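Local coordinates for protein DELTA1-pyrroline-2-carboxylate reductase (Thermococcus litoralis DSM 5473, PDB 6T3E) that probably reduces delta1-pyrroline-2-carboxylate to L-proline with a nicotinamide dinucleotide as hydride donor, as a member of the ornithine cyclodeaminase/mu-crystallin family, at residues 46-54 / 298-306. Residues are numbered along the deposited sequence; the frame is centred on the assembly and turned at random.
Sequences VERAFLELY and LAEIVAGVK
F50 and Y54, one turn apart on helix 39-54, each receive an aliphatic group from helix 298-303 over a ring face. The contact joins the two halves of the ornithine cyclodeaminase/mu-crystallin fold: helix 39-54 packs beside the mixed-sheet half, whereas helix 298-303 follows strand 294-297, an outermost strand of the parallel, Rossmann-type sheet. The axes of segments 46-54 and 298-303 cross nearly at right angles (-99°) and approach to 8.3 Å, a spacing allowed by A299, whose CB lies 3.7 Å from the carbonyl O of F50. L53 reaches the same methyl with CD2. On the buried side, CD2 of L298 sits above the centre of the F50 ring, 3.8 Å from its centroid, in a CH-pi contact; the two side chains run roughly perpendicular. I325 and E326 of helix 324-341 also touch F50, whose side chain lies about 9 Å from the bound NADH. V302 enters among E47, F50 and L51: CG1 meets CG of E47 at 3.6 Å and packs against CB of L51, while CG2 faces CB of F50. Beyond V302, E47 OE1 forms a salt bridge with K144 and OE2 a hydrogen bond with Y145, both of helix 128-146. Toward the surface, Y54 has CG anti to the backbone N (chi1 -176°), which carries its ring across A299 and A303. There CB of A303 lies over one face, offset toward the rim and 3.9 Å from the centroid in a second CH-pi contact. An alanine in place of Y54 would keep only a CB beside A299 and would probably leave the methyl of A303 and the V305 side chain without their aromatic cover. G304, with positive phi, turns the chain, and V305 crosses the tyrosine at about a right angle, its CG2 3.7 Å from Y54 CZ.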
ATOM      1  N   VAL B  46      -8.599  18.007   8.206  1.00 53.31           N
ATOM      2  CA  VAL B  46      -7.187  17.665   8.336  1.00 45.92           C
ATOM      3  C   VAL B  46      -6.675  18.070   9.718  1.00 46.38           C
ATOM      4  O   VAL B  46      -5.852  17.376  10.326  1.00 45.42           O
ATOM      5  CB  VAL B  46      -6.369  18.311   7.201  1.00 42.65           C
ATOM      6  CG1 VAL B  46      -4.883  18.277   7.532  1.00 43.37           C
ATOM      7  CG2 VAL B  46      -6.628  17.620   5.853  1.00 37.69           C
ATOM      8  N   GLU B  47      -7.182  19.180  10.255  1.00 45.58           N
ATOM      9  CA  GLU B  47      -6.789  19.584  11.601  1.00 46.11           C
ATOM     10  C   GLU B  47      -7.208  18.547  12.637  1.00 49.26           C
ATOM     11  O   GLU B  47      -6.434  18.217  13.545  1.00 50.89           O
ATOM     12  CB  GLU B  47      -7.397  20.943  11.932  1.00 44.64           C
ATOM     13  CG  GLU B  47      -6.967  21.486  13.267  1.00 46.20           C
ATOM     14  CD  GLU B  47      -7.090  23.005  13.345  1.00 48.89           C
ATOM     15  OE1 GLU B  47      -7.770  23.613  12.466  1.00 48.17           O
ATOM     16  OE2 GLU B  47      -6.472  23.580  14.272  1.00 46.24           O
ATOM     17  N   ARG B  48      -8.421  18.005  12.506  1.00 49.62           N
ATOM     18  CA  ARG B  48      -8.893  16.992  13.447  1.00 52.35           C
ATOM     19  C   ARG B  48      -8.108  15.691  13.308  1.00 50.51           C
ATOM     20  O   ARG B  48      -7.867  14.992  14.305  1.00 49.09           O
ATOM     21  CB  ARG B  48     -10.391  16.739  13.234  1.00 57.62           C
ATOM     22  CG  ARG B  48     -10.961  15.683  14.172  1.00 65.40           C
ATOM     23  CD  ARG B  48     -11.897  14.666  13.483  1.00 67.07           C
ATOM     24  NE  ARG B  48     -12.718  13.920  14.449  1.00 69.33           N
ATOM     25  CZ  ARG B  48     -12.246  13.083  15.377  1.00 69.94           C
ATOM     26  NH1 ARG B  48     -10.940  12.852  15.482  1.00 69.35           N
ATOM     27  NH2 ARG B  48     -13.088  12.468  16.207  1.00 69.21           N
ATOM     28  N   ALA B  49      -7.684  15.368  12.081  1.00 48.78           N
ATOM     29  CA  ALA B  49      -6.906  14.157  11.851  1.00 45.03           C
ATOM     30  C   ALA B  49      -5.577  14.209  12.591  1.00 44.68           C
ATOM     31  O   ALA B  49      -5.104  13.188  13.112  1.00 42.78           O
ATOM     32  CB  ALA B  49      -6.688  13.961  10.357  1.00 39.47           C
ATOM     33  N   PHE B  50      -4.944  15.385  12.620  1.00 44.17           N
ATOM     34  CA  PHE B  50      -3.687  15.543  13.341  1.00 47.45           C
ATOM     35  C   PHE B  50      -3.903  15.557  14.849  1.00 49.91           C
ATOM     36  O   PHE B  50      -3.064  15.044  15.601  1.00 46.72           O
ATOM     37  CB  PHE B  50      -2.980  16.817  12.880  1.00 50.96           C
ATOM     38  CG  PHE B  50      -2.177  16.631  11.629  1.00 51.98           C
ATOM     39  CD1 PHE B  50      -0.925  16.040  11.678  1.00 52.35           C
ATOM     40  CD2 PHE B  50      -2.686  17.018  10.401  1.00 51.35           C
ATOM     41  CE1 PHE B  50      -0.193  15.855  10.537  1.00 53.67           C
ATOM     42  CE2 PHE B  50      -1.950  16.838   9.238  1.00 51.92           C
ATOM     43  CZ  PHE B  50      -0.703  16.254   9.302  1.00 52.60           C
ATOM     44  N   LEU B  51      -5.017  16.129  15.313  1.00 51.18           N
ATOM     45  CA  LEU B  51      -5.342  16.027  16.727  1.00 47.75           C
ATOM     46  C   LEU B  51      -5.590  14.578  17.113  1.00 45.29           C
ATOM     47  O   LEU B  51      -5.144  14.124  18.176  1.00 42.79           O
ATOM     48  CB  LEU B  51      -6.560  16.883  17.055  1.00 51.97           C
ATOM     49  CG  LEU B  51      -7.066  16.815  18.503  1.00 51.37           C
ATOM     50  CD1 LEU B  51      -5.982  17.224  19.491  1.00 48.93           C
ATOM     51  CD2 LEU B  51      -8.309  17.678  18.668  1.00 51.56           C
ATOM     52  N   GLU B  52      -6.284  13.831  16.247  1.00 45.19           N
ATOM     53  CA  GLU B  52      -6.483  12.408  16.501  1.00 46.52           C
ATOM     54  C   GLU B  52      -5.152  11.660  16.501  1.00 44.57           C
ATOM     55  O   GLU B  52      -4.954  10.738  17.305  1.00 42.91           O
ATOM     56  CB  GLU B  52      -7.463  11.835  15.468  1.00 48.83           C
ATOM     57  CG  GLU B  52      -7.578  10.304  15.448  1.00 54.55           C
ATOM     58  CD  GLU B  52      -8.822   9.779  14.718  1.00 59.03           C
ATOM     59  OE1 GLU B  52      -9.685  10.584  14.305  1.00 60.94           O
ATOM     60  OE2 GLU B  52      -8.927   8.544  14.546  1.00 60.05           O
ATOM     61  N   LEU B  53      -4.212  12.078  15.648  1.00 49.30           N
ATOM     62  CA  LEU B  53      -2.887  11.458  15.610  1.00 50.31           C
ATOM     63  C   LEU B  53      -2.093  11.734  16.885  1.00 50.64           C
ATOM     64  O   LEU B  53      -1.348  10.868  17.359  1.00 51.89           O
ATOM     65  CB  LEU B  53      -2.123  11.954  14.386  1.00 51.99           C
ATOM     66  CG  LEU B  53      -0.599  11.970  14.467  1.00 52.65           C
ATOM     67  CD1 LEU B  53      -0.052  10.549  14.370  1.00 47.44           C
ATOM     68  CD2 LEU B  53      -0.033  12.859  13.369  1.00 55.28           C
ATOM     69  N   TYR B  54      -2.214  12.940  17.439  1.00 46.83           N
ATOM     70  CA  TYR B  54      -1.476  13.271  18.653  1.00 52.76           C
ATOM     71  C   TYR B  54      -1.987  12.490  19.860  1.00 53.87           C
ATOM     72  O   TYR B  54      -1.210  12.156  20.760  1.00 53.46           O
ATOM     73  CB  TYR B  54      -1.547  14.772  18.935  1.00 60.65           C
ATOM     74  CG  TYR B  54      -0.703  15.174  20.126  1.00 64.04           C
ATOM     75  CD1 TYR B  54       0.658  15.434  19.977  1.00 63.49           C
ATOM     76  CD2 TYR B  54      -1.253  15.263  21.403  1.00 65.15           C
ATOM     77  CE1 TYR B  54       1.443  15.782  21.052  1.00 63.81           C
ATOM     78  CE2 TYR B  54      -0.470  15.612  22.492  1.00 67.73           C
ATOM     79  CZ  TYR B  54       0.879  15.871  22.307  1.00 65.98           C
ATOM     80  OH  TYR B  54       1.676  16.215  23.374  1.00 65.39           O
ATOM     81  N   LEU B 298       3.532  19.097  13.263  1.00 56.56           N
ATOM     82  CA  LEU B 298       2.253  19.786  13.174  1.00 56.11           C
ATOM     83  C   LEU B 298       1.255  19.238  14.183  1.00 58.14           C
ATOM     84  O   LEU B 298       0.444  19.998  14.723  1.00 58.66           O
ATOM     85  CB  LEU B 298       1.694  19.672  11.754  1.00 52.84           C
ATOM     86  CG  LEU B 298       0.391  20.424  11.478  1.00 48.17           C
ATOM     87  CD1 LEU B 298       0.603  21.920  11.580  1.00 40.79           C
ATOM     88  CD2 LEU B 298      -0.181  20.052  10.122  1.00 49.43           C
ATOM     89  N   ALA B 299       1.322  17.936  14.482  1.00 56.97           N
ATOM     90  CA  ALA B 299       0.389  17.359  15.445  1.00 53.72           C
ATOM     91  C   ALA B 299       0.574  17.972  16.825  1.00 57.45           C
ATOM     92  O   ALA B 299      -0.400  18.150  17.564  1.00 61.38           O
ATOM     93  CB  ALA B 299       0.551  15.840  15.502  1.00 50.62           C
ATOM     94  N   GLU B 300       1.816  18.302  17.193  1.00 58.05           N
ATOM     95  CA  GLU B 300       2.046  18.948  18.484  1.00 59.60           C
ATOM     96  C   GLU B 300       1.537  20.386  18.493  1.00 59.95           C
ATOM     97  O   GLU B 300       1.060  20.878  19.524  1.00 63.45           O
ATOM     98  CB  GLU B 300       3.531  18.912  18.831  1.00 62.00           C
ATOM     99  CG  GLU B 300       4.212  17.633  18.418  1.00 62.93           C
ATOM    100  CD  GLU B 300       5.679  17.655  18.723  1.00 62.54           C
ATOM    101  OE1 GLU B 300       6.366  18.558  18.226  1.00 62.72           O
ATOM    102  OE2 GLU B 300       6.146  16.775  19.467  1.00 64.62           O
ATOM    103  N   ILE B 301       1.646  21.083  17.360  1.00 55.05           N
ATOM    104  CA  ILE B 301       1.148  22.452  17.278  1.00 54.84           C
ATOM    105  C   ILE B 301      -0.377  22.487  17.351  1.00 55.30           C
ATOM    106  O   ILE B 301      -0.960  23.347  18.027  1.00 51.12           O
ATOM    107  CB  ILE B 301       1.680  23.125  16.005  1.00 53.34           C
ATOM    108  CG1 ILE B 301       3.158  23.480  16.192  1.00 55.04           C
ATOM    109  CG2 ILE B 301       0.861  24.364  15.674  1.00 54.03           C
ATOM    110  CD1 ILE B 301       3.673  24.475  15.195  1.00 53.67           C
ATOM    111  N   VAL B 302      -1.051  21.568  16.651  1.00 55.18           N
ATOM    112  CA  VAL B 302      -2.512  21.541  16.683  1.00 52.62           C
ATOM    113  C   VAL B 302      -3.000  21.264  18.100  1.00 52.64           C
ATOM    114  O   VAL B 302      -3.942  21.902  18.589  1.00 49.31           O
ATOM    115  CB  VAL B 302      -3.062  20.496  15.686  1.00 50.82           C
ATOM    116  CG1 VAL B 302      -4.590  20.483  15.710  1.00 53.47           C
ATOM    117  CG2 VAL B 302      -2.566  20.758  14.277  1.00 48.63           C
ATOM    118  N   ALA B 303      -2.325  20.354  18.802  1.00 53.72           N
ATOM    119  CA  ALA B 303      -2.712  19.994  20.158  1.00 52.53           C
ATOM    120  C   ALA B 303      -2.458  21.105  21.167  1.00 56.63           C
ATOM    121  O   ALA B 303      -2.981  21.034  22.283  1.00 60.13           O
ATOM    122  CB  ALA B 303      -1.960  18.730  20.587  1.00 49.28           C
ATOM    123  N   GLY B 304      -1.694  22.130  20.802  1.00 59.66           N
ATOM    124  CA  GLY B 304      -1.322  23.187  21.718  1.00 61.22           C
ATOM    125  C   GLY B 304      -0.155  22.867  22.626  1.00 61.82           C
ATOM    126  O   GLY B 304       0.273  23.746  23.387  1.00 63.24           O
ATOM    127  N   VAL B 305       0.371  21.639  22.569  1.00 66.69           N
ATOM    128  CA  VAL B 305       1.529  21.257  23.378  1.00 71.30           C
ATOM    129  C   VAL B 305       2.766  22.063  22.988  1.00 70.87           C
ATOM    130  O   VAL B 305       3.514  22.534  23.856  1.00 71.63           O
ATOM    131  CB  VAL B 305       1.765  19.741  23.263  1.00 75.48           C
ATOM    132  CG1 VAL B 305       3.234  19.393  23.492  1.00 78.50           C
ATOM    133  CG2 VAL B 305       0.858  19.008  24.249  1.00 76.76           C
ATOM    134  N   LYS B 306       3.006  22.236  21.687  1.00 66.74           N
ATOM    135  CA  LYS B 306       4.116  23.043  21.200  1.00 63.60           C
ATOM    136  C   LYS B 306       3.556  24.305  20.570  1.00 61.39           C
ATOM    137  O   LYS B 306       2.542  24.253  19.865  1.00 63.28           O
ATOM    138  CB  LYS B 306       4.951  22.286  20.165  1.00 61.17           C
ATOM    139  CG  LYS B 306       5.818  21.200  20.732  1.00 62.40           C
ATOM    140  CD  LYS B 306       7.095  21.784  21.279  1.00 64.84           C
ATOM    141  CE  LYS B 306       8.195  20.746  21.327  1.00 64.51           C
ATOM    142  NZ  LYS B 306       9.356  21.270  22.101  1.00 66.81           N
TER